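Long-range contacts in XAC2610 protein (Xanthomonas axonopodis pv. citri, PDB 4QTQ), which binds calcium and probably serves as an immunity protein that inhibits a peptidoglycan hydrolase, in a system of bacterial killing through type IV secretion: residues Ser31-Ser36 with Ser50-Val55; Ile44-Arg49 with Ala69-Ser74; Val109-Glu114 with Ser121-Leu126. All coordinates share one frame; numbering follows the deposited sequence. Where two conformers were deposited one is given.

Contact 1 (Ser31-Ser36 with Ser50-Val55)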
ATOM      1  N   SER A  31      15.816  -5.845  -5.963  1.00 41.36           N
ATOM      2  CA  SER A  31      16.905  -4.884  -6.044  0.50 42.38           C
ATOM      3  C   SER A  31      16.355  -3.496  -6.313  1.00 41.28           C
ATOM      4  O   SER A  31      15.307  -3.345  -6.927  1.00 41.35           O
ATOM      5  CB  SER A  31      17.913  -5.281  -7.127  0.50 43.84           C
ATOM      6  OG  SER A  31      17.335  -5.259  -8.422  0.50 44.17           O
ATOM      7  N   VAL A  32      17.072  -2.491  -5.834  1.00 42.13           N
ATOM      8  CA  VAL A  32      16.717  -1.096  -6.043  1.00 41.81           C
ATOM      9  C   VAL A  32      17.933  -0.417  -6.663  1.00 43.95           C
ATOM     10  O   VAL A  32      19.060  -0.638  -6.217  1.00 44.88           O
ATOM     11  CB  VAL A  32      16.366  -0.377  -4.714  1.00 41.09           C
ATOM     12  CG1 VAL A  32      15.969   1.075  -4.976  1.00 40.98           C
ATOM     13  CG2 VAL A  32      15.250  -1.104  -3.975  1.00 40.52           C
ATOM     14  N   HIS A  33      17.695   0.373  -7.706  1.00 44.28           N
ATOM     15  CA  HIS A  33      18.721   1.172  -8.342  0.50 46.71           C
ATOM     16  C   HIS A  33      18.213   2.622  -8.366  1.00 47.31           C
ATOM     17  O   HIS A  33      17.255   2.932  -9.079  1.00 47.46           O
ATOM     18  CB  HIS A  33      18.982   0.620  -9.749  0.50 48.49           C
ATOM     19  CG  HIS A  33      18.870  -0.874  -9.834  0.50 48.39           C
ATOM     20  ND1 HIS A  33      19.945  -1.713  -9.645  0.50 49.23           N
ATOM     21  CD2 HIS A  33      17.798  -1.676 -10.044  0.50 47.95           C
ATOM     22  CE1 HIS A  33      19.546  -2.967  -9.757  0.50 49.84           C
ATOM     23  NE2 HIS A  33      18.248  -2.972  -9.999  0.50 49.08           N
ATOM     24  N   ALA A  34      18.837   3.489  -7.575  1.00 47.41           N
ATOM     25  CA  ALA A  34      18.405   4.876  -7.454  1.00 48.73           C
ATOM     26  C   ALA A  34      19.591   5.767  -7.171  1.00 51.30           C
ATOM     27  O   ALA A  34      20.298   5.564  -6.185  1.00 51.07           O
ATOM     28  CB  ALA A  34      17.379   5.023  -6.339  1.00 47.48           C
ATOM     29  N   GLN A  35      19.782   6.758  -8.034  1.00 55.57           N
ATOM     30  CA  GLN A  35      20.844   7.747  -7.902  1.00 60.36           C
ATOM     31  C   GLN A  35      20.246   9.076  -7.437  1.00 58.30           C
ATOM     32  O   GLN A  35      19.044   9.307  -7.565  1.00 59.06           O
ATOM     33  CB  GLN A  35      21.529   7.970  -9.261  1.00 66.12           C
ATOM     34  CG  GLN A  35      21.758   6.722 -10.109  1.00 71.16           C
ATOM     35  CD  GLN A  35      22.877   5.847  -9.577  1.00 75.87           C
ATOM     36  OE1 GLN A  35      24.034   6.264  -9.545  1.00 80.50           O
ATOM     37  NE2 GLN A  35      22.540   4.621  -9.169  1.00 77.25           N
ATOM     38  N   SER A  36      21.094   9.948  -6.911  1.00 58.51           N
ATOM     39  CA  SER A  36      20.716  11.336  -6.610  1.00 58.99           C
ATOM     40  C   SER A  36      19.529  11.459  -5.648  1.00 55.56           C
ATOM     41  O   SER A  36      18.707  12.366  -5.776  1.00 57.17           O
ATOM     42  CB  SER A  36      20.405  12.097  -7.906  1.00 62.66           C
ATOM     43  OG  SER A  36      21.452  11.955  -8.848  1.00 67.12           O
ATOM     44  N   SER A  50      14.142   8.661 -11.494  1.00 47.39           N
ATOM     45  CA  SER A  50      13.977   7.382 -12.182  1.00 46.02           C
ATOM     46  C   SER A  50      14.412   6.201 -11.344  1.00 43.44           C
ATOM     47  O   SER A  50      15.188   5.370 -11.812  1.00 44.57           O
ATOM     48  CB  SER A  50      14.741   7.388 -13.503  1.00 49.13           C
ATOM     49  OG  SER A  50      14.506   8.592 -14.196  1.00 52.66           O
ATOM     50  N   PRO A  51      13.899   6.104 -10.106  1.00 41.29           N
ATOM     51  CA  PRO A  51      14.247   4.941  -9.303  1.00 40.20           C
ATOM     52  C   PRO A  51      13.664   3.685  -9.940  1.00 39.41           C
ATOM     53  O   PRO A  51      12.588   3.752 -10.527  1.00 36.92           O
ATOM     54  CB  PRO A  51      13.574   5.233  -7.960  1.00 38.82           C
ATOM     55  CG  PRO A  51      12.386   6.039  -8.330  1.00 38.96           C
ATOM     56  CD  PRO A  51      12.842   6.914  -9.463  1.00 39.57           C
ATOM     57  N   VAL A  52      14.380   2.566  -9.828  1.00 40.84           N
ATOM     58  CA  VAL A  52      13.937   1.280 -10.381  1.00 40.62           C
ATOM     59  C   VAL A  52      13.880   0.257  -9.260  1.00 40.11           C
ATOM     60  O   VAL A  52      14.845   0.098  -8.524  1.00 41.01           O
ATOM     61  CB  VAL A  52      14.899   0.760 -11.469  1.00 42.45           C
ATOM     62  CG1 VAL A  52      14.493  -0.637 -11.934  1.00 41.90           C
ATOM     63  CG2 VAL A  52      14.945   1.731 -12.644  1.00 44.17           C
ATOM     64  N   VAL A  53      12.743  -0.419  -9.131  1.00 38.50           N
ATOM     65  CA  VAL A  53      12.603  -1.539  -8.215  1.00 39.27           C
ATOM     66  C   VAL A  53      12.404  -2.783  -9.076  1.00 39.73           C
ATOM     67  O   VAL A  53      11.409  -2.892  -9.803  1.00 37.06           O
ATOM     68  CB  VAL A  53      11.410  -1.346  -7.270  1.00 39.66           C
ATOM     69  CG1 VAL A  53      11.145  -2.611  -6.459  1.00 40.30           C
ATOM     70  CG2 VAL A  53      11.658  -0.143  -6.359  1.00 41.68           C
ATOM     71  N   GLU A  54      13.372  -3.696  -9.020  1.00 39.78           N
ATOM     72  CA  GLU A  54      13.324  -4.919  -9.813  1.00 40.58           C
ATOM     73  C   GLU A  54      13.022  -6.119  -8.922  1.00 39.43           C
ATOM     74  O   GLU A  54      13.717  -6.345  -7.931  1.00 38.43           O
ATOM     75  CB  GLU A  54      14.638  -5.153 -10.547  1.00 43.01           C
ATOM     76  CG  GLU A  54      14.523  -6.211 -11.629  1.00 45.18           C
ATOM     77  CD  GLU A  54      15.850  -6.548 -12.257  1.00 49.72           C
ATOM     78  OE1 GLU A  54      16.656  -7.267 -11.615  1.00 52.55           O
ATOM     79  OE2 GLU A  54      16.066  -6.110 -13.408  1.00 54.35           O
ATOM     80  N   VAL A  55      11.990  -6.878  -9.305  1.00 36.83           N
ATOM     81  CA  VAL A  55      11.482  -8.010  -8.520  1.00 36.15           C
ATOM     82  C   VAL A  55      11.600  -9.297  -9.344  1.00 36.15           C
ATOM     83  O   VAL A  55      11.117  -9.367 -10.485  1.00 36.85           O
ATOM     84  CB  VAL A  55      10.003  -7.791  -8.123  1.00 35.94           C
ATOM     85  CG1 VAL A  55       9.488  -8.941  -7.266  1.00 36.73           C
ATOM     86  CG2 VAL A  55       9.825  -6.461  -7.401  1.00 36.24           C
TER

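Contact 2 (Ile44-Arg49 with Ala69-Ser74)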
ATOM      1  N   ILE A  44      15.756   7.864   6.063  1.00 41.62           N
ATOM      2  CA  ILE A  44      14.852   7.816   4.902  1.00 42.08           C
ATOM      3  C   ILE A  44      15.300   8.724   3.752  1.00 41.80           C
ATOM      4  O   ILE A  44      15.328   9.943   3.893  1.00 40.40           O
ATOM      5  CB  ILE A  44      13.390   8.178   5.281  1.00 43.57           C
ATOM      6  CG1 ILE A  44      12.829   7.171   6.294  1.00 44.70           C
ATOM      7  CG2 ILE A  44      12.499   8.178   4.033  1.00 44.10           C
ATOM      8  CD1 ILE A  44      11.521   7.577   6.936  1.00 45.43           C
ATOM      9  N   MET A  45      15.615   8.116   2.610  1.00 41.22           N
ATOM     10  CA  MET A  45      15.968   8.853   1.411  1.00 42.21           C
ATOM     11  C   MET A  45      14.768   8.949   0.481  1.00 41.15           C
ATOM     12  O   MET A  45      14.055   7.969   0.274  1.00 41.81           O
ATOM     13  CB  MET A  45      17.113   8.160   0.660  1.00 44.86           C
ATOM     14  CG  MET A  45      18.362   7.864   1.476  1.00 47.38           C
ATOM     15  SD  MET A  45      19.225   9.331   2.070  1.00 50.79           S
ATOM     16  CE  MET A  45      19.794  10.080   0.548  1.00 52.65           C
ATOM     17  N   LEU A  46      14.554  10.134  -0.078  1.00 40.65           N
ATOM     18  CA  LEU A  46      13.629  10.327  -1.192  1.00 40.08           C
ATOM     19  C   LEU A  46      14.400  10.174  -2.517  1.00 40.98           C
ATOM     20  O   LEU A  46      15.323  10.942  -2.813  1.00 39.64           O
ATOM     21  CB  LEU A  46      12.972  11.706  -1.108  1.00 40.95           C
ATOM     22  CG  LEU A  46      12.240  12.236  -2.347  1.00 41.66           C
ATOM     23  CD1 LEU A  46      11.151  11.277  -2.810  1.00 40.90           C
ATOM     24  CD2 LEU A  46      11.663  13.612  -2.036  1.00 43.23           C
ATOM     25  N   CYS A  47      14.018   9.166  -3.298  1.00 41.46           N
ATOM     26  CA  CYS A  47      14.597   8.916  -4.608  1.00 41.93           C
ATOM     27  C   CYS A  47      13.560   9.174  -5.676  1.00 41.96           C
ATOM     28  O   CYS A  47      12.663   8.355  -5.878  1.00 39.86           O
ATOM     29  CB  CYS A  47      15.057   7.466  -4.703  1.00 42.61           C
ATOM     30  SG  CYS A  47      16.244   7.034  -3.422  1.00 45.12           S
ATOM     31  N   ASN A  48      13.673  10.301  -6.365  1.00 44.82           N
ATOM     32  CA  ASN A  48      12.731  10.607  -7.447  1.00 48.25           C
ATOM     33  C   ASN A  48      13.376  10.954  -8.796  1.00 49.37           C
ATOM     34  O   ASN A  48      12.780  11.670  -9.612  1.00 47.61           O
ATOM     35  CB  ASN A  48      11.748  11.690  -7.012  1.00 49.91           C
ATOM     36  CG  ASN A  48      12.424  12.988  -6.692  1.00 51.37           C
ATOM     37  OD1 ASN A  48      13.644  13.112  -6.786  1.00 54.39           O
ATOM     38  ND2 ASN A  48      11.635  13.970  -6.308  1.00 53.67           N
ATOM     39  N   ARG A  49      14.583  10.435  -9.021  1.00 50.34           N
ATOM     40  CA  ARG A  49      15.205  10.473 -10.334  1.00 51.48           C
ATOM     41  C   ARG A  49      15.259   9.048 -10.887  1.00 50.16           C
ATOM     42  O   ARG A  49      16.257   8.327 -10.743  1.00 53.57           O
ATOM     43  CB  ARG A  49      16.582  11.120 -10.254  1.00 54.25           C
ATOM     44  CG  ARG A  49      16.506  12.620  -9.986  0.60 55.50           C
ATOM     45  CD  ARG A  49      16.666  13.437 -11.260  0.60 57.13           C
ATOM     46  NE  ARG A  49      18.070  13.490 -11.657  0.60 60.44           N
ATOM     47  CZ  ARG A  49      18.997  14.262 -11.085  0.60 62.60           C
ATOM     48  NH1 ARG A  49      18.687  15.079 -10.080  0.60 62.42           N
ATOM     49  NH2 ARG A  49      20.248  14.217 -11.518  0.60 65.13           N
ATOM     50  N   ALA A  69       8.247   8.087  -7.647  1.00 37.42           N
ATOM     51  CA  ALA A  69       9.268   8.326  -6.636  1.00 36.38           C
ATOM     52  C   ALA A  69       9.344   7.116  -5.714  1.00 34.82           C
ATOM     53  O   ALA A  69       8.490   6.236  -5.773  1.00 33.26           O
ATOM     54  CB  ALA A  69       8.966   9.603  -5.851  1.00 36.32           C
ATOM     55  N   LEU A  70      10.392   7.063  -4.889  1.00 34.83           N
ATOM     56  CA  LEU A  70      10.595   5.970  -3.933  1.00 33.92           C
ATOM     57  C   LEU A  70      11.198   6.516  -2.632  1.00 35.08           C
ATOM     58  O   LEU A  70      12.252   7.188  -2.647  1.00 35.13           O
ATOM     59  CB  LEU A  70      11.522   4.895  -4.521  1.00 33.65           C
ATOM     60  CG  LEU A  70      11.831   3.678  -3.618  1.00 33.62           C
ATOM     61  CD1 LEU A  70      10.596   2.836  -3.359  1.00 33.87           C
ATOM     62  CD2 LEU A  70      12.929   2.807  -4.209  1.00 33.38           C
ATOM     63  N   TYR A  71      10.515   6.229  -1.526  1.00 34.95           N
ATOM     64  CA  TYR A  71      10.999   6.541  -0.190  1.00 35.25           C
ATOM     65  C   TYR A  71      11.610   5.283   0.378  1.00 35.54           C
ATOM     66  O   TYR A  71      10.892   4.331   0.677  1.00 35.26           O
ATOM     67  CB  TYR A  71       9.864   7.024   0.707  1.00 34.45           C
ATOM     68  CG  TYR A  71       9.378   8.406   0.353  1.00 34.63           C
ATOM     69  CD1 TYR A  71       8.453   8.597  -0.667  1.00 34.77           C
ATOM     70  CD2 TYR A  71       9.835   9.521   1.040  1.00 36.17           C
ATOM     71  CE1 TYR A  71       8.020   9.863  -1.011  1.00 36.14           C
ATOM     72  CE2 TYR A  71       9.396  10.794   0.714  1.00 36.50           C
ATOM     73  CZ  TYR A  71       8.497  10.961  -0.312  1.00 36.92           C
ATOM     74  OH  TYR A  71       8.060  12.230  -0.639  1.00 39.81           O
ATOM     75  N   VAL A  72      12.934   5.307   0.511  1.00 36.66           N
ATOM     76  CA  VAL A  72      13.735   4.182   1.005  1.00 37.31           C
ATOM     77  C   VAL A  72      14.058   4.368   2.492  1.00 37.26           C
ATOM     78  O   VAL A  72      14.904   5.189   2.867  1.00 36.71           O
ATOM     79  CB  VAL A  72      15.057   4.060   0.206  1.00 38.05           C
ATOM     80  CG1 VAL A  72      15.899   2.888   0.706  1.00 38.50           C
ATOM     81  CG2 VAL A  72      14.767   3.909  -1.279  1.00 38.41           C
ATOM     82  N   ASP A  73      13.372   3.610   3.332  1.00 37.12           N
ATOM     83  CA  ASP A  73      13.590   3.661   4.767  1.00 37.72           C
ATOM     84  C   ASP A  73      14.552   2.539   5.113  1.00 38.43           C
ATOM     85  O   ASP A  73      14.190   1.351   5.092  1.00 37.98           O
ATOM     86  CB  ASP A  73      12.257   3.510   5.503  1.00 38.21           C
ATOM     87  CG  ASP A  73      12.393   3.634   7.014  1.00 40.33           C
ATOM     88  OD1 ASP A  73      13.531   3.621   7.552  1.00 41.11           O
ATOM     89  OD2 ASP A  73      11.334   3.722   7.669  1.00 40.78           O
ATOM     90  N   SER A  74      15.789   2.917   5.426  1.00 38.62           N
ATOM     91  CA  SER A  74      16.818   1.945   5.764  1.00 40.29           C
ATOM     92  C   SER A  74      16.572   1.251   7.113  1.00 41.02           C
ATOM     93  O   SER A  74      17.234   0.268   7.411  1.00 41.97           O
ATOM     94  CB  SER A  74      18.211   2.588   5.749  1.00 40.65           C
ATOM     95  OG  SER A  74      18.366   3.442   6.869  1.00 42.46           O
TER

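Contact 3 (Val109-Glu114 with Ser121-Leu126)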
ATOM      1  N   VAL A 109       4.609  -0.145  -3.151  1.00 32.01           N
ATOM      2  CA  VAL A 109       5.788   0.685  -3.043  1.00 32.71           C
ATOM      3  C   VAL A 109       5.419   2.034  -2.400  1.00 32.29           C
ATOM      4  O   VAL A 109       4.433   2.668  -2.790  1.00 31.11           O
ATOM      5  CB  VAL A 109       6.408   0.857  -4.440  1.00 32.66           C
ATOM      6  CG1 VAL A 109       7.464   1.933  -4.450  1.00 33.82           C
ATOM      7  CG2 VAL A 109       7.000  -0.473  -4.915  1.00 33.24           C
ATOM      8  N   TRP A 110       6.193   2.447  -1.396  1.00 32.29           N
ATOM      9  CA  TRP A 110       5.999   3.751  -0.768  1.00 31.69           C
ATOM     10  C   TRP A 110       6.548   4.789  -1.725  1.00 31.08           C
ATOM     11  O   TRP A 110       7.760   4.998  -1.797  1.00 31.95           O
ATOM     12  CB  TRP A 110       6.686   3.814   0.596  1.00 32.46           C
ATOM     13  CG  TRP A 110       6.618   5.187   1.252  1.00 32.62           C
ATOM     14  CD1 TRP A 110       5.851   6.254   0.863  1.00 31.49           C
ATOM     15  CD2 TRP A 110       7.345   5.623   2.412  1.00 33.73           C
ATOM     16  NE1 TRP A 110       6.083   7.334   1.690  1.00 33.21           N
ATOM     17  CE2 TRP A 110       6.979   6.969   2.659  1.00 33.09           C
ATOM     18  CE3 TRP A 110       8.294   5.017   3.252  1.00 34.65           C
ATOM     19  CZ2 TRP A 110       7.521   7.708   3.701  1.00 33.66           C
ATOM     20  CZ3 TRP A 110       8.831   5.754   4.289  1.00 35.33           C
ATOM     21  CH2 TRP A 110       8.442   7.091   4.505  1.00 34.98           C
ATOM     22  N   SER A 111       5.650   5.423  -2.480  1.00 31.24           N
ATOM     23  CA  SER A 111       6.035   6.303  -3.589  1.00 31.34           C
ATOM     24  C   SER A 111       5.726   7.790  -3.384  1.00 33.04           C
ATOM     25  O   SER A 111       6.188   8.615  -4.161  1.00 33.50           O
ATOM     26  CB  SER A 111       5.344   5.852  -4.872  1.00 31.53           C
ATOM     27  OG  SER A 111       3.932   5.895  -4.726  1.00 30.98           O
ATOM     28  N   GLY A 112       4.949   8.143  -2.368  1.00 33.43           N
ATOM     29  CA  GLY A 112       4.556   9.543  -2.200  1.00 34.39           C
ATOM     30  C   GLY A 112       4.205   9.849  -0.773  1.00 35.00           C
ATOM     31  O   GLY A 112       4.340   8.989   0.103  1.00 34.44           O
ATOM     32  N   LYS A 113       3.742  11.070  -0.548  1.00 36.16           N
ATOM     33  CA  LYS A 113       3.256  11.479   0.754  1.00 38.93           C
ATOM     34  C   LYS A 113       1.916  12.206   0.614  1.00 39.29           C
ATOM     35  O   LYS A 113       1.723  13.285   1.145  1.00 39.38           O
ATOM     36  CB  LYS A 113       4.315  12.333   1.475  1.00 41.46           C
ATOM     37  CG  LYS A 113       5.537  11.510   1.875  1.00 42.39           C
ATOM     38  CD  LYS A 113       6.415  12.203   2.898  1.00 45.35           C
ATOM     39  CE  LYS A 113       6.905  13.531   2.367  1.00 47.59           C
ATOM     40  NZ  LYS A 113       8.154  13.921   3.066  1.00 50.05           N
ATOM     41  N   GLU A 114       0.998  11.570  -0.106  1.00 39.64           N
ATOM     42  CA  GLU A 114      -0.357  12.078  -0.319  1.00 40.11           C
ATOM     43  C   GLU A 114      -1.358  11.397   0.633  1.00 39.12           C
ATOM     44  O   GLU A 114      -2.567  11.499   0.452  1.00 38.61           O
ATOM     45  CB  GLU A 114      -0.781  11.826  -1.770  1.00 40.99           C
ATOM     46  CG  GLU A 114       0.136  12.396  -2.854  1.00 41.99           C
ATOM     47  CD  GLU A 114      -0.416  12.147  -4.255  1.00 43.77           C
ATOM     48  OE1 GLU A 114      -0.567  10.975  -4.669  1.00 45.27           O
ATOM     49  OE2 GLU A 114      -0.725  13.119  -4.960  1.00 47.30           O
ATOM     50  N   SER A 121       1.830   7.591   0.956  1.00 35.05           N
ATOM     51  CA  SER A 121       0.933   7.038  -0.048  1.00 34.32           C
ATOM     52  C   SER A 121       1.735   6.105  -0.925  1.00 32.57           C
ATOM     53  O   SER A 121       2.965   6.217  -1.017  1.00 32.24           O
ATOM     54  CB  SER A 121       0.325   8.146  -0.893  1.00 35.40           C
ATOM     55  OG  SER A 121       1.342   8.897  -1.519  1.00 34.19           O
ATOM     56  N   TYR A 122       1.024   5.199  -1.582  1.00 31.91           N
ATOM     57  CA  TYR A 122       1.619   4.029  -2.213  1.00 31.01           C
ATOM     58  C   TYR A 122       1.194   3.801  -3.654  1.00 31.04           C
ATOM     59  O   TYR A 122       0.080   4.163  -4.065  1.00 30.88           O
ATOM     60  CB  TYR A 122       1.246   2.777  -1.402  1.00 31.73           C
ATOM     61  CG  TYR A 122       1.705   2.852   0.043  1.00 32.72           C
ATOM     62  CD1 TYR A 122       0.931   3.501   1.001  1.00 33.06           C
ATOM     63  CD2 TYR A 122       2.924   2.311   0.440  1.00 32.53           C
ATOM     64  CE1 TYR A 122       1.347   3.588   2.318  1.00 34.35           C
ATOM     65  CE2 TYR A 122       3.348   2.393   1.758  1.00 33.32           C
ATOM     66  CZ  TYR A 122       2.561   3.040   2.691  1.00 34.21           C
ATOM     67  OH  TYR A 122       2.969   3.133   4.005  1.00 35.27           O
ATOM     68  N   SER A 123       2.097   3.158  -4.396  1.00 30.60           N
ATOM     69  CA  SER A 123       1.839   2.660  -5.718  1.00 30.46           C
ATOM     70  C   SER A 123       1.655   1.163  -5.556  1.00 30.84           C
ATOM     71  O   SER A 123       2.512   0.489  -4.980  1.00 30.09           O
ATOM     72  CB  SER A 123       3.010   2.961  -6.669  1.00 30.40           C
ATOM     73  OG  SER A 123       3.188   4.364  -6.877  1.00 30.90           O
ATOM     74  N   VAL A 124       0.529   0.660  -6.060  1.00 31.49           N
ATOM     75  CA  VAL A 124       0.178  -0.754  -5.976  1.00 32.84           C
ATOM     76  C   VAL A 124       0.270  -1.386  -7.367  1.00 32.82           C
ATOM     77  O   VAL A 124      -0.262  -0.845  -8.342  1.00 32.27           O
ATOM     78  CB  VAL A 124      -1.233  -0.924  -5.370  1.00 33.21           C
ATOM     79  CG1 VAL A 124      -1.646  -2.383  -5.329  1.00 34.33           C
ATOM     80  CG2 VAL A 124      -1.267  -0.324  -3.976  1.00 33.97           C
ATOM     81  N   TYR A 125       0.965  -2.524  -7.439  1.00 33.01           N
ATOM     82  CA  TYR A 125       1.120  -3.305  -8.670  1.00 32.33           C
ATOM     83  C   TYR A 125       0.657  -4.755  -8.458  1.00 32.58           C
ATOM     84  O   TYR A 125       1.225  -5.487  -7.627  1.00 31.68           O
ATOM     85  CB  TYR A 125       2.584  -3.322  -9.135  1.00 33.11           C
ATOM     86  CG  TYR A 125       3.257  -1.960  -9.212  1.00 33.15           C
ATOM     87  CD1 TYR A 125       3.669  -1.308  -8.059  1.00 33.96           C
ATOM     88  CD2 TYR A 125       3.486  -1.335 -10.432  1.00 34.15           C
ATOM     89  CE1 TYR A 125       4.277  -0.065  -8.108  1.00 34.25           C
ATOM     90  CE2 TYR A 125       4.095  -0.084 -10.501  1.00 34.23           C
ATOM     91  CZ  TYR A 125       4.483   0.546  -9.326  1.00 34.43           C
ATOM     92  OH  TYR A 125       5.102   1.760  -9.341  1.00 33.91           O
ATOM     93  N   LEU A 126      -0.368  -5.167  -9.208  1.00 32.66           N
ATOM     94  CA  LEU A 126      -0.845  -6.547  -9.160  1.00 33.95           C
ATOM     95  C   LEU A 126      -0.124  -7.402 -10.201  1.00 34.46           C
ATOM     96  O   LEU A 126       0.075  -6.985 -11.345  1.00 33.75           O
ATOM     97  CB  LEU A 126      -2.360  -6.604  -9.391  1.00 34.35           C
ATOM     98  CG  LEU A 126      -3.255  -5.902  -8.371  1.00 34.57           C
ATOM     99  CD1 LEU A 126      -4.706  -6.158  -8.725  1.00 35.52           C
ATOM    100  CD2 LEU A 126      -2.972  -6.379  -6.952  1.00 35.14           C
TER
HETATM  101  O   HOH W   1       0.673   8.713  -3.969  1.00 38.25           O

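Contact 1 (Ser31-Ser36 with Ser50-Val55)
Val32 and Val53 sit opposite each other, their CA atoms 4.7 Å apart, as the non-hydrogen-bonded pair of two antiparallel strands whose directions differ by 159°. This is the buried, packed side of the contact. The two valines touch only lightly, Val32 CG2 lying 4.4 Å from Val53 CG2, and beyond the valines Ala34 CB is 4.1 Å from Pro51 CB. Hydrogen-bonded pairs flank the valines. Ser31 N donates to Glu54 O at 2.9 Å with a nearly straight N-H...O angle of 166°, and Glu54 N answers to Ser31 O; His33 N reaches Val52 O at 3.0 Å, with Val52 N returning to His33 O. Between them, Val32 CA approaches Val52 O at 3.3 Å, a CA-H...O contact.

The face bearing Ser31, His33, Val52 and Glu54 is partly exposed, and Ser31 and His33 on it were each modelled in two conformers. In the conformer given, chi1 of -35° sets the imidazole so that CD2 of His33 is 3.9 Å from Val52 CG1, while Glu54 CB lies at the ring edge. His33 NE2 makes a weak bond to Ser31 OG, doubtful because both residues have a second conformer.

Strand 20-25 flanks 28-33 on one side and strand 63-65 flanks 52-56 on the other, while Leu70 of strand 70-73 packs on Val32, Pro51 and Val53.

Contact 2 (Ile44-Arg49 with Ala69-Ser74)
Leu46 lays its CD1 methyl over one face of the Tyr71 ring, 3.9 Å from the centroid and 21° off the ring normal, which meets the criteria of a CH-pi contact. The methyl sits toward the rim, 3.7 Å from Tyr71 CZ. With CG opposite the backbone N (chi1 165°), the leucine runs alongside the tyrosine and points the same way. Ile44 takes the ring edge instead, its CG2 lying 4.2 Å from Tyr71 CD2, while its other branch crosses Asp73, CG1 of Ile44 coming 3.6 Å from Asp73 CG. At the far end Asn48 CB meets Ala69 CB at 3.7 Å. On the reverse face, Cys47 SG is 4.1 Å from Val72 CG2.

Strand 44-47 is the central member of a three-stranded antiparallel sheet, between 38-41 and 70-73. Met45 and Val72 exchange two backbone bonds, as do Cys47 and Leu70, where Cys47 N reaches Leu70 O at 2.7 Å.

Further out, the disulfide to Cys37 pins the Cys47 end of the strand to the residue just before strand 38-41. The Tyr71 ring is stacked with Trp110 of strand 106-112. Ser93 OG bonds both Tyr71 O and Asp73 N, and the Asp73 carboxylate is held through OD1 by the backbone N of Asn75.

Contact 3 (Val109-Glu114 with Ser121-Leu126)
A classic beta bulge interrupts the hairpin of strands 106-112 and 121-128: Ser111 and Gly112 together face the single residue Ser121. The evidence is in the bonding, since Ser121 O accepts from Ser111 N at 3.2 Å and also from Gly112 N at 3.1 Å. The two donors are differently placed, Ser111 N in the carbonyl plane and Gly112 N 41° out of it. Ser121 N returns a bond to Gly112 O at 3.0 Å, and before the bulge Val109 and Ser123 form a regular hydrogen-bonded pair with two backbone bonds.

The extra residue turns its side chain toward the partner strand. Ser111 OG, placed between its own backbone N and carbonyl carbon (chi1 60°), lies 2.7 Å from Ser123 OG; either hydroxyl could donate, and the bond gives the hydroxyl of buried Ser123 a polar partner. Past the bulge, Glu114 N donates to Ser121 OG at 3.0 Å, tying the departing loop to the start of the second strand. A water hydrogen-bonds Glu114 OE1, but its link to Ser121 OG is too short to be relied on.

On the opposite face the aromatic residues meet obliquely: Trp110 CB is 3.8 Å from Tyr122 CE2, and the five-membered ring and the phenol ring have planes at 43°. Trp110 NE1 makes a weak bond to Gly112 O, which lies at the indole edge in its plane and may help set the ring's rotation, along with its stacking on Tyr71.

Within the mixed sheet the hairpin lies between strand 94-97, beside 106-112, and the outermost strand 133-136, beside 121-128. Helix 138-143 lies against it, Leu140 touching Val124 and Leu126, while Ser141 OG accepts from Val124 N.

Contact 1 lies in a four-stranded antiparallel sheet, contact 2 in a three-stranded one and contact 3 in a mixed one. Contacts 1 and 2 have centres 9 Å apart and interlock along the chain, their segments alternating, so that 44-49 leads directly into 50-55. Contact 3 follows later, its centre 12 Å from contact 2 and 15 Å from contact 1, which it does not touch. Contact 2 thus stands between them: Leu70 CD2 is 3.6 Å from Val32 CG1, Leu70 CD1 is 3.4 Å from Val109 CG1, and a backbone bond between Tyr71 and Trp110 joins the second sheet to the third. The hairpin of contact 3 begins at Asp106, a ligand of the calcium ion, linking this packing to the metal site.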